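PDB 1SR8: cobalamin biosynthesis protein (cbiD) from Archaeoglobus fulgidus, which probably catalyses the S-adenosylmethionine-dependent methylation of C-1 in cobalt-precorrin-5B, giving cobalt-precorrin-6A in the anaerobic route to adenosylcobalamin. Local coordinates for residues I6-Y11 and K218-A223; E191-C194 and T200-K203; K225-Y230 and I250-P255. All coordinates share one frame; numbering follows the deposited sequence.

Interaction 1 (I6-Y11 and K218-A223); sequences IELYRY and KAWLYA
Trp220 reaches from helix 217-226 into the N-terminal loop, its indole meeting the carbonyl oxygens of Ile6 and Glu7, Glu7 CG and Leu8 CD2. From CB, chi1 of -177° sets CG anti to the backbone N and carries the ring off the helix toward the loop. On the pyrrole side, NE1 lies 3.6 Å from Glu7 CG; this nitrogen makes a weak hydrogen bond to the carbonyl of Pro232. Next along the edge, CZ2 comes to 3.3 Å from Glu7 O, which sits near the ring plane. At the far end of the ring, CH2 has Leu8 CD2 at 3.8 Å, also in plane, and Ile6 O at 3.8 Å in an oblique position. No hydrogen bond joins the two segments, so the contact is van der Waals in kind and the polar ends are held elsewhere. It is CG of Glu7, not its carboxylate, that lies against the indole: OE2 accepts from the backbone N of Val234, OE1 forms a salt bridge with Lys201, and Ile6 O accepts from Arg217. A helix tryptophan thus packs largely edge-on against an N-terminal loop, beside the four-stranded parallel sheet of an alpha/beta fold.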
loop_
_atom_site.group_PDB
_atom_site.type_symbol
_atom_site.label_atom_id
_atom_site.label_comp_id
_atom_site.label_asym_id
_atom_site.label_seq_id
_atom_site.Cartn_x
_atom_site.Cartn_y
_atom_site.Cartn_z
ATOM N N ILE A 6 -7.806 5.225 5.866
ATOM C CA ILE A 6 -7.667 4.553 4.579
ATOM C C ILE A 6 -8.834 3.628 4.256
ATOM O O ILE A 6 -9.500 3.802 3.226
ATOM C CB ILE A 6 -6.355 3.741 4.515
ATOM C CG1 ILE A 6 -5.162 4.679 4.660
ATOM C CG2 ILE A 6 -6.253 2.991 3.188
ATOM C CD1 ILE A 6 -3.877 3.941 4.860
ATOM N N GLU A 7 -9.095 2.656 5.128
ATOM C CA GLU A 7 -10.181 1.727 4.875
ATOM C C GLU A 7 -11.529 2.229 5.365
ATOM O O GLU A 7 -12.555 1.619 5.087
ATOM C CB GLU A 7 -9.872 0.368 5.472
ATOM C CG GLU A 7 -10.544 -0.741 4.710
ATOM C CD GLU A 7 -9.950 -2.093 4.996
ATOM O OE1 GLU A 7 -8.708 -2.219 5.048
ATOM O OE2 GLU A 7 -10.729 -3.048 5.152
ATOM N N LEU A 8 -11.518 3.325 6.115
ATOM C CA LEU A 8 -12.743 3.970 6.590
ATOM C C LEU A 8 -13.685 3.286 7.589
ATOM O O LEU A 8 -14.803 3.760 7.811
ATOM C CB LEU A 8 -13.558 4.416 5.372
ATOM C CG LEU A 8 -13.217 5.775 4.746
ATOM C CD1 LEU A 8 -11.735 6.062 4.793
ATOM C CD2 LEU A 8 -13.728 5.788 3.324
ATOM N N TYR A 9 -13.265 2.184 8.194
ATOM C CA TYR A 9 -14.123 1.536 9.172
ATOM C C TYR A 9 -13.904 2.230 10.509
ATOM O O TYR A 9 -12.971 3.028 10.670
ATOM C CB TYR A 9 -13.799 0.043 9.286
ATOM C CG TYR A 9 -12.319 -0.264 9.396
ATOM C CD1 TYR A 9 -11.569 0.169 10.493
ATOM C CD2 TYR A 9 -11.664 -0.982 8.394
ATOM C CE1 TYR A 9 -10.205 -0.102 10.589
ATOM C CE2 TYR A 9 -10.298 -1.258 8.481
ATOM C CZ TYR A 9 -9.577 -0.814 9.581
ATOM O OH TYR A 9 -8.229 -1.085 9.662
ATOM N N ARG A 10 -14.776 1.933 11.465
ATOM C CA ARG A 10 -14.679 2.521 12.788
ATOM C C ARG A 10 -14.018 1.549 13.748
ATOM O O ARG A 10 -14.127 0.332 13.596
ATOM C CB ARG A 10 -16.066 2.873 13.308
ATOM C CG ARG A 10 -16.087 3.198 14.775
ATOM C CD ARG A 10 -17.493 3.374 15.300
ATOM N NE ARG A 10 -17.459 3.924 16.646
ATOM C CZ ARG A 10 -18.497 4.488 17.251
ATOM N NH1 ARG A 10 -19.668 4.575 16.632
ATOM N NH2 ARG A 10 -18.359 4.988 18.472
ATOM N N TYR A 11 -13.319 2.099 14.733
ATOM C CA TYR A 11 -12.658 1.280 15.734
ATOM C C TYR A 11 -13.545 1.209 16.970
ATOM O O TYR A 11 -14.117 2.218 17.390
ATOM C CB TYR A 11 -11.293 1.871 16.111
ATOM C CG TYR A 11 -10.222 1.680 15.055
ATOM C CD1 TYR A 11 -9.908 2.695 14.152
ATOM C CD2 TYR A 11 -9.524 0.475 14.959
ATOM C CE1 TYR A 11 -8.925 2.516 13.181
ATOM C CE2 TYR A 11 -8.543 0.284 13.993
ATOM C CZ TYR A 11 -8.248 1.305 13.108
ATOM O OH TYR A 11 -7.279 1.105 12.145
ATOM N N LYS A 218 -8.739 -1.956 -5.317
ATOM C CA LYS A 218 -9.603 -1.732 -6.474
ATOM C C LYS A 218 -10.970 -2.344 -6.232
ATOM O O LYS A 218 -11.988 -1.735 -6.560
ATOM C CB LYS A 218 -8.975 -2.313 -7.745
ATOM C CG LYS A 218 -7.574 -1.752 -8.018
ATOM C CD LYS A 218 -6.994 -2.188 -9.369
ATOM C CE LYS A 218 -5.462 -2.295 -9.311
ATOM N NZ LYS A 218 -4.777 -1.022 -8.916
ATOM N N ALA A 219 -10.981 -3.539 -5.643
ATOM C CA ALA A 219 -12.216 -4.255 -5.320
ATOM C C ALA A 219 -13.024 -3.455 -4.308
ATOM O O ALA A 219 -14.249 -3.338 -4.409
ATOM C CB ALA A 219 -11.892 -5.620 -4.744
ATOM N N TRP A 220 -12.312 -2.912 -3.329
ATOM C CA TRP A 220 -12.894 -2.108 -2.264
ATOM C C TRP A 220 -13.590 -0.891 -2.859
ATOM O O TRP A 220 -14.687 -0.530 -2.443
ATOM C CB TRP A 220 -11.777 -1.670 -1.313
ATOM C CG TRP A 220 -12.213 -0.885 -0.107
ATOM C CD1 TRP A 220 -12.602 -1.385 1.105
ATOM C CD2 TRP A 220 -12.230 0.542 0.023
ATOM N NE1 TRP A 220 -12.849 -0.359 1.982
ATOM C CE2 TRP A 220 -12.632 0.835 1.345
ATOM C CE3 TRP A 220 -11.942 1.599 -0.848
ATOM C CZ2 TRP A 220 -12.750 2.146 1.821
ATOM C CZ3 TRP A 220 -12.059 2.902 -0.377
ATOM C CH2 TRP A 220 -12.461 3.165 0.949
ATOM N N LEU A 221 -12.942 -0.256 -3.832
ATOM C CA LEU A 221 -13.492 0.919 -4.497
ATOM C C LEU A 221 -14.732 0.516 -5.272
ATOM O O LEU A 221 -15.713 1.256 -5.325
ATOM C CB LEU A 221 -12.467 1.527 -5.460
ATOM C CG LEU A 221 -11.308 2.294 -4.811
ATOM C CD1 LEU A 221 -10.257 2.653 -5.850
ATOM C CD2 LEU A 221 -11.843 3.545 -4.153
ATOM N N TYR A 222 -14.685 -0.665 -5.870
ATOM C CA TYR A 222 -15.821 -1.151 -6.632
ATOM C C TYR A 222 -17.017 -1.348 -5.718
ATOM O O TYR A 222 -18.115 -0.914 -6.029
ATOM C CB TYR A 222 -15.485 -2.473 -7.301
ATOM C CG TYR A 222 -16.554 -2.944 -8.252
ATOM C CD1 TYR A 222 -16.658 -2.405 -9.541
ATOM C CD2 TYR A 222 -17.457 -3.941 -7.874
ATOM C CE1 TYR A 222 -17.635 -2.856 -10.431
ATOM C CE2 TYR A 222 -18.437 -4.397 -8.752
ATOM C CZ TYR A 222 -18.520 -3.855 -10.028
ATOM O OH TYR A 222 -19.469 -4.335 -10.908
ATOM N N ALA A 223 -16.796 -2.012 -4.592
ATOM C CA ALA A 223 -17.867 -2.266 -3.632
ATOM C C ALA A 223 -18.441 -0.960 -3.076
ATOM O O ALA A 223 -19.647 -0.847 -2.864
ATOM C CB ALA A 223 -17.349 -3.144 -2.487
#

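Interaction 2 (E191-C194 and T200-K203); sequences EPWC and TKLK
Lys201 and Glu191 form a salt bridge between helix 195-204 and the loop that leads into it, a loop with an inverse gamma turn centred on Pro192 and with Cys194 as the N-cap of the helix. The tight part is polar. Lys201 NZ donates to Glu191 OE2 at 2.6 Å, approaching the anti side of the carboxylate from 31° out of its plane, and Lys201 CE follows at 3.3 Å from the same oxygen. The lysine chain bends at chi3 (-69°), which brings its amine to the carboxylate. Lys201 NZ is also hydrogen-bonded to Val234 O, and Glu191 OE1 forms a salt bridge with Arg40 NE. Two carboxylates, Glu7 and Glu191, at the buried amine would probably keep it protonated. An alanine in place of Glu191 is likely to leave the amine of Lys201 with Glu7 as its remaining carboxylate, and Arg40 without this mate. The looser part lies at partly exposed Trp193, whose CH2 stands 3.6 Å from Lys201 NZ in an oblique approach, with the two side chains crossing at about a right angle. Trp193 instead gives a face to its own segment: Glu191 CG sits 3.5 Å above the indole plane, offset toward the rim.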
loop_
_atom_site.group_PDB
_atom_site.type_symbol
_atom_site.label_atom_id
_atom_site.label_comp_id
_atom_site.label_asym_id
_atom_site.label_seq_id
_atom_site.Cartn_x
_atom_site.Cartn_y
_atom_site.Cartn_z
ATOM N N GLU A 191 -0.482 -2.878 3.907
ATOM C CA GLU A 191 -1.377 -3.488 4.883
ATOM C C GLU A 191 -0.580 -4.610 5.561
ATOM O O GLU A 191 -0.069 -5.503 4.878
ATOM C CB GLU A 191 -2.612 -4.054 4.172
ATOM C CG GLU A 191 -3.702 -4.557 5.109
ATOM C CD GLU A 191 -4.458 -3.440 5.826
ATOM O OE1 GLU A 191 -4.009 -2.275 5.796
ATOM O OE2 GLU A 191 -5.510 -3.733 6.435
ATOM N N PRO A 192 -0.471 -4.584 6.911
ATOM C CA PRO A 192 0.271 -5.580 7.703
ATOM C C PRO A 192 -0.374 -6.953 7.833
ATOM O O PRO A 192 -0.759 -7.381 8.926
ATOM C CB PRO A 192 0.433 -4.892 9.046
ATOM C CG PRO A 192 -0.867 -4.173 9.176
ATOM C CD PRO A 192 -1.084 -3.576 7.797
ATOM N N TRP A 193 -0.451 -7.660 6.714
ATOM C CA TRP A 193 -1.052 -8.979 6.692
ATOM C C TRP A 193 -0.370 -10.035 7.548
ATOM O O TRP A 193 0.776 -10.407 7.312
ATOM C CB TRP A 193 -1.161 -9.466 5.249
ATOM C CG TRP A 193 -2.261 -8.758 4.514
ATOM C CD1 TRP A 193 -2.153 -8.044 3.352
ATOM C CD2 TRP A 193 -3.640 -8.683 4.910
ATOM N NE1 TRP A 193 -3.381 -7.529 3.001
ATOM C CE2 TRP A 193 -4.311 -7.906 3.939
ATOM C CE3 TRP A 193 -4.374 -9.198 5.993
ATOM C CZ2 TRP A 193 -5.685 -7.629 4.019
ATOM C CZ3 TRP A 193 -5.742 -8.923 6.074
ATOM C CH2 TRP A 193 -6.380 -8.146 5.091
ATOM N N CYS A 194 -1.120 -10.502 8.544
ATOM C CA CYS A 194 -0.714 -11.543 9.487
ATOM C C CYS A 194 -2.016 -12.060 10.119
ATOM O O CYS A 194 -3.098 -11.559 9.805
ATOM C CB CYS A 194 0.216 -10.965 10.557
ATOM S SG CYS A 194 -0.395 -9.489 11.405
ATOM N N THR A 200 -8.340 -9.211 13.858
ATOM C CA THR A 200 -8.698 -7.857 14.265
ATOM C C THR A 200 -9.719 -7.255 13.293
ATOM O O THR A 200 -10.732 -6.688 13.711
ATOM C CB THR A 200 -7.453 -6.934 14.288
ATOM O OG1 THR A 200 -6.464 -7.485 15.161
ATOM C CG2 THR A 200 -7.821 -5.536 14.764
ATOM N N LYS A 201 -9.456 -7.377 11.994
ATOM C CA LYS A 201 -10.361 -6.806 11.010
ATOM C C LYS A 201 -11.725 -7.491 11.010
ATOM O O LYS A 201 -12.729 -6.864 10.688
ATOM C CB LYS A 201 -9.736 -6.846 9.613
ATOM C CG LYS A 201 -10.435 -5.906 8.635
ATOM C CD LYS A 201 -9.731 -5.804 7.292
ATOM C CE LYS A 201 -8.394 -5.083 7.385
ATOM N NZ LYS A 201 -7.783 -4.917 6.031
ATOM N N LEU A 202 -11.766 -8.771 11.372
ATOM C CA LEU A 202 -13.037 -9.490 11.427
ATOM C C LEU A 202 -13.863 -8.905 12.568
ATOM O O LEU A 202 -15.059 -8.672 12.420
ATOM C CB LEU A 202 -12.813 -10.989 11.661
ATOM C CG LEU A 202 -14.055 -11.821 12.014
ATOM C CD1 LEU A 202 -15.130 -11.654 10.945
ATOM C CD2 LEU A 202 -13.660 -13.277 12.146
ATOM N N LYS A 203 -13.210 -8.660 13.701
ATOM C CA LYS A 203 -13.873 -8.082 14.862
ATOM C C LYS A 203 -14.357 -6.677 14.549
ATOM O O LYS A 203 -15.429 -6.271 14.996
ATOM C CB LYS A 203 -12.919 -8.037 16.053
ATOM C CG LYS A 203 -12.480 -9.403 16.542
ATOM C CD LYS A 203 -11.588 -9.265 17.760
ATOM C CE LYS A 203 -11.138 -10.623 18.285
ATOM N NZ LYS A 203 -10.240 -10.465 19.465
#

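Interaction 3 (K225-Y230 and I250-P255); sequences KKFPEY and IIVGFP
Ile250 loses the most surface in this contact, 86 Å², because its two branches each end over a different aromatic ring. The longer branch runs out through CG1, which is anti to the backbone N (chi1 -159°), and with chi2 also extended it delivers CD1 onto one face of Phe227. Ile250 CD1 lies 3.6 Å from the centroid of the Phe227 ring and 18° off the normal, a CH-pi contact shifted toward the CD1-CE1 side of that ring. The closest approach, Ile250 CD1 to Phe227 CE1, is 3.4 Å. The shorter branch covers Tyr230: Ile250 CG2 stands 4.2 Å from the centroid of that ring and 16° off its normal, again CH-pi but longer. Both aromatic side chains cross the isoleucine at about a right angle.

Phe227, with 53 Å² covered, has a methyl on one face and the CB of Lys226 on the other, 3.8 Å from the plane of the ring. Val252, two residues further along the strand, adds CG2 obliquely at 4.0 Å from Phe227 CE2. Tyr230 contributes 39 Å². The type I turn from Phe227 to Tyr230, closed by the bond from Tyr230 N to Phe227 O at 3.0 Å, brings Tyr230 back beside Phe227, and both CB atoms point toward the strand. No hydrogen bond crosses between the segments; the evidence is for apolar contact alone.

Strand 248-253 lies inside the parallel sheet, between strands 210-214 and 278-281, with backbone bonds from Ile250 to Ile211 and Ile213. Helix 217-226 follows strand 210-214 and the turn then leads into strand 231-234; around the contact, Tyr230 packs on Ala212, Phe227 on Val280 and Val252 on Tyr222 of the helix.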
loop_
_atom_site.group_PDB
_atom_site.type_symbol
_atom_site.label_atom_id
_atom_site.label_comp_id
_atom_site.label_asym_id
_atom_site.label_seq_id
_atom_site.Cartn_x
_atom_site.Cartn_y
_atom_site.Cartn_z
ATOM N N LYS A 225 -18.780 1.732 -4.525
ATOM C CA LYS A 225 -19.614 2.296 -5.568
ATOM C C LYS A 225 -20.871 1.487 -5.884
ATOM O O LYS A 225 -21.970 2.040 -5.913
ATOM C CB LYS A 225 -18.758 2.477 -6.831
ATOM C CG LYS A 225 -19.440 3.203 -7.980
ATOM C CD LYS A 225 -18.437 3.665 -9.041
ATOM C CE LYS A 225 -19.115 4.533 -10.107
ATOM N NZ LYS A 225 -18.144 5.198 -11.041
ATOM N N LYS A 226 -20.708 0.183 -6.102
ATOM C CA LYS A 226 -21.820 -0.700 -6.465
ATOM C C LYS A 226 -22.642 -1.300 -5.323
ATOM O O LYS A 226 -23.770 -1.740 -5.545
ATOM C CB LYS A 226 -21.310 -1.836 -7.360
ATOM C CG LYS A 226 -20.541 -1.358 -8.577
ATOM C CD LYS A 226 -21.319 -0.292 -9.343
ATOM C CE LYS A 226 -20.438 0.415 -10.376
ATOM N NZ LYS A 226 -21.058 1.669 -10.926
ATOM N N PHE A 227 -22.088 -1.324 -4.116
ATOM C CA PHE A 227 -22.795 -1.880 -2.966
ATOM C C PHE A 227 -22.616 -0.952 -1.770
ATOM O O PHE A 227 -22.149 -1.370 -0.712
ATOM C CB PHE A 227 -22.225 -3.260 -2.647
ATOM C CG PHE A 227 -22.224 -4.193 -3.819
ATOM C CD1 PHE A 227 -23.411 -4.781 -4.259
ATOM C CD2 PHE A 227 -21.046 -4.463 -4.504
ATOM C CE1 PHE A 227 -23.424 -5.628 -5.371
ATOM C CE2 PHE A 227 -21.038 -5.304 -5.613
ATOM C CZ PHE A 227 -22.233 -5.890 -6.052
ATOM N N PRO A 228 -23.014 0.321 -1.917
ATOM C CA PRO A 228 -22.882 1.313 -0.847
ATOM C C PRO A 228 -23.360 0.927 0.561
ATOM O O PRO A 228 -22.736 1.315 1.546
ATOM C CB PRO A 228 -23.616 2.533 -1.420
ATOM C CG PRO A 228 -24.632 1.926 -2.344
ATOM C CD PRO A 228 -23.835 0.852 -3.021
ATOM N N GLU A 229 -24.443 0.159 0.662
ATOM C CA GLU A 229 -24.972 -0.220 1.973
ATOM C C GLU A 229 -24.238 -1.374 2.676
ATOM O O GLU A 229 -24.715 -1.903 3.678
ATOM C CB GLU A 229 -26.473 -0.534 1.872
ATOM C CG GLU A 229 -26.838 -1.856 1.199
ATOM C CD GLU A 229 -26.698 -1.842 -0.316
ATOM O OE1 GLU A 229 -27.306 -2.718 -0.965
ATOM O OE2 GLU A 229 -25.979 -0.978 -0.864
ATOM N N TYR A 230 -23.080 -1.757 2.144
ATOM C CA TYR A 230 -22.250 -2.816 2.726
ATOM C C TYR A 230 -20.972 -2.144 3.180
ATOM O O TYR A 230 -20.394 -1.376 2.415
ATOM C CB TYR A 230 -21.886 -3.856 1.671
ATOM C CG TYR A 230 -22.971 -4.848 1.382
ATOM C CD1 TYR A 230 -23.078 -6.015 2.128
ATOM C CD2 TYR A 230 -23.893 -4.621 0.364
ATOM C CE1 TYR A 230 -24.067 -6.939 1.873
ATOM C CE2 TYR A 230 -24.892 -5.536 0.098
ATOM C CZ TYR A 230 -24.973 -6.697 0.857
ATOM O OH TYR A 230 -25.956 -7.626 0.603
ATOM N N ILE A 250 -20.969 -10.011 1.229
ATOM C CA ILE A 250 -20.882 -10.054 -0.214
ATOM C C ILE A 250 -19.384 -10.111 -0.522
ATOM O O ILE A 250 -18.587 -9.437 0.130
ATOM C CB ILE A 250 -21.560 -8.806 -0.863
ATOM C CG1 ILE A 250 -21.910 -9.110 -2.320
ATOM C CG2 ILE A 250 -20.649 -7.581 -0.789
ATOM C CD1 ILE A 250 -22.697 -8.006 -2.995
ATOM N N ILE A 251 -18.997 -10.955 -1.474
ATOM C CA ILE A 251 -17.592 -11.076 -1.854
ATOM C C ILE A 251 -17.339 -10.371 -3.183
ATOM O O ILE A 251 -18.005 -10.649 -4.180
ATOM C CB ILE A 251 -17.165 -12.556 -1.990
ATOM C CG1 ILE A 251 -17.336 -13.268 -0.645
ATOM C CG2 ILE A 251 -15.717 -12.637 -2.463
ATOM C CD1 ILE A 251 -17.044 -14.744 -0.689
ATOM N N VAL A 252 -16.383 -9.449 -3.186
ATOM C CA VAL A 252 -16.024 -8.711 -4.393
ATOM C C VAL A 252 -14.512 -8.825 -4.589
ATOM O O VAL A 252 -13.738 -8.526 -3.677
ATOM C CB VAL A 252 -16.405 -7.217 -4.276
ATOM C CG1 VAL A 252 -16.110 -6.498 -5.590
ATOM C CG2 VAL A 252 -17.876 -7.083 -3.883
ATOM N N GLY A 253 -14.088 -9.275 -5.764
ATOM C CA GLY A 253 -12.666 -9.403 -6.009
ATOM C C GLY A 253 -12.321 -9.724 -7.448
ATOM O O GLY A 253 -13.197 -10.001 -8.265
ATOM N N PHE A 254 -11.031 -9.678 -7.757
ATOM C CA PHE A 254 -10.566 -9.984 -9.098
ATOM C C PHE A 254 -10.205 -11.465 -9.187
ATOM O O PHE A 254 -9.813 -12.085 -8.195
ATOM C CB PHE A 254 -9.359 -9.112 -9.461
ATOM C CG PHE A 254 -9.689 -7.647 -9.599
ATOM C CD1 PHE A 254 -9.878 -6.849 -8.477
ATOM C CD2 PHE A 254 -9.822 -7.067 -10.851
ATOM C CE1 PHE A 254 -10.194 -5.487 -8.602
ATOM C CE2 PHE A 254 -10.138 -5.710 -10.985
ATOM C CZ PHE A 254 -10.324 -4.922 -9.856
ATOM N N PRO A 255 -10.340 -12.050 -10.383
ATOM C CA PRO A 255 -10.056 -13.453 -10.685
ATOM C C PRO A 255 -8.807 -14.027 -10.018
ATOM O O PRO A 255 -8.826 -15.139 -9.478
ATOM C CB PRO A 255 -9.938 -13.449 -12.200
ATOM C CG PRO A 255 -10.935 -12.413 -12.597
ATOM C CD PRO A 255 -10.655 -11.309 -11.618
#

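How the interactions relate
Interactions 1 and 3 use the same helix, 217-226: the first covers its Trp220 with the N-terminal loop, the second packs the turn just beyond its end on strand 248-253. They also touch directly, Lys218 CB lying 3.5 Å from Phe254 CE1. Interaction 1 is the buried one, whereas interactions 2 and 3 are only partly so. Chemistry differs with place: an indole against backbone carbonyls and aliphatic atoms where loop meets helix in 1, a short salt bridge at a helix-entry loop in 2, and CH-pi packing of a turn on the sheet in 3. Interactions 1 and 2 join through Glu7 OE1 and Lys201 NZ at 3.0 Å. Interactions 2 and 3 stay about 11 Å apart at their nearest atoms.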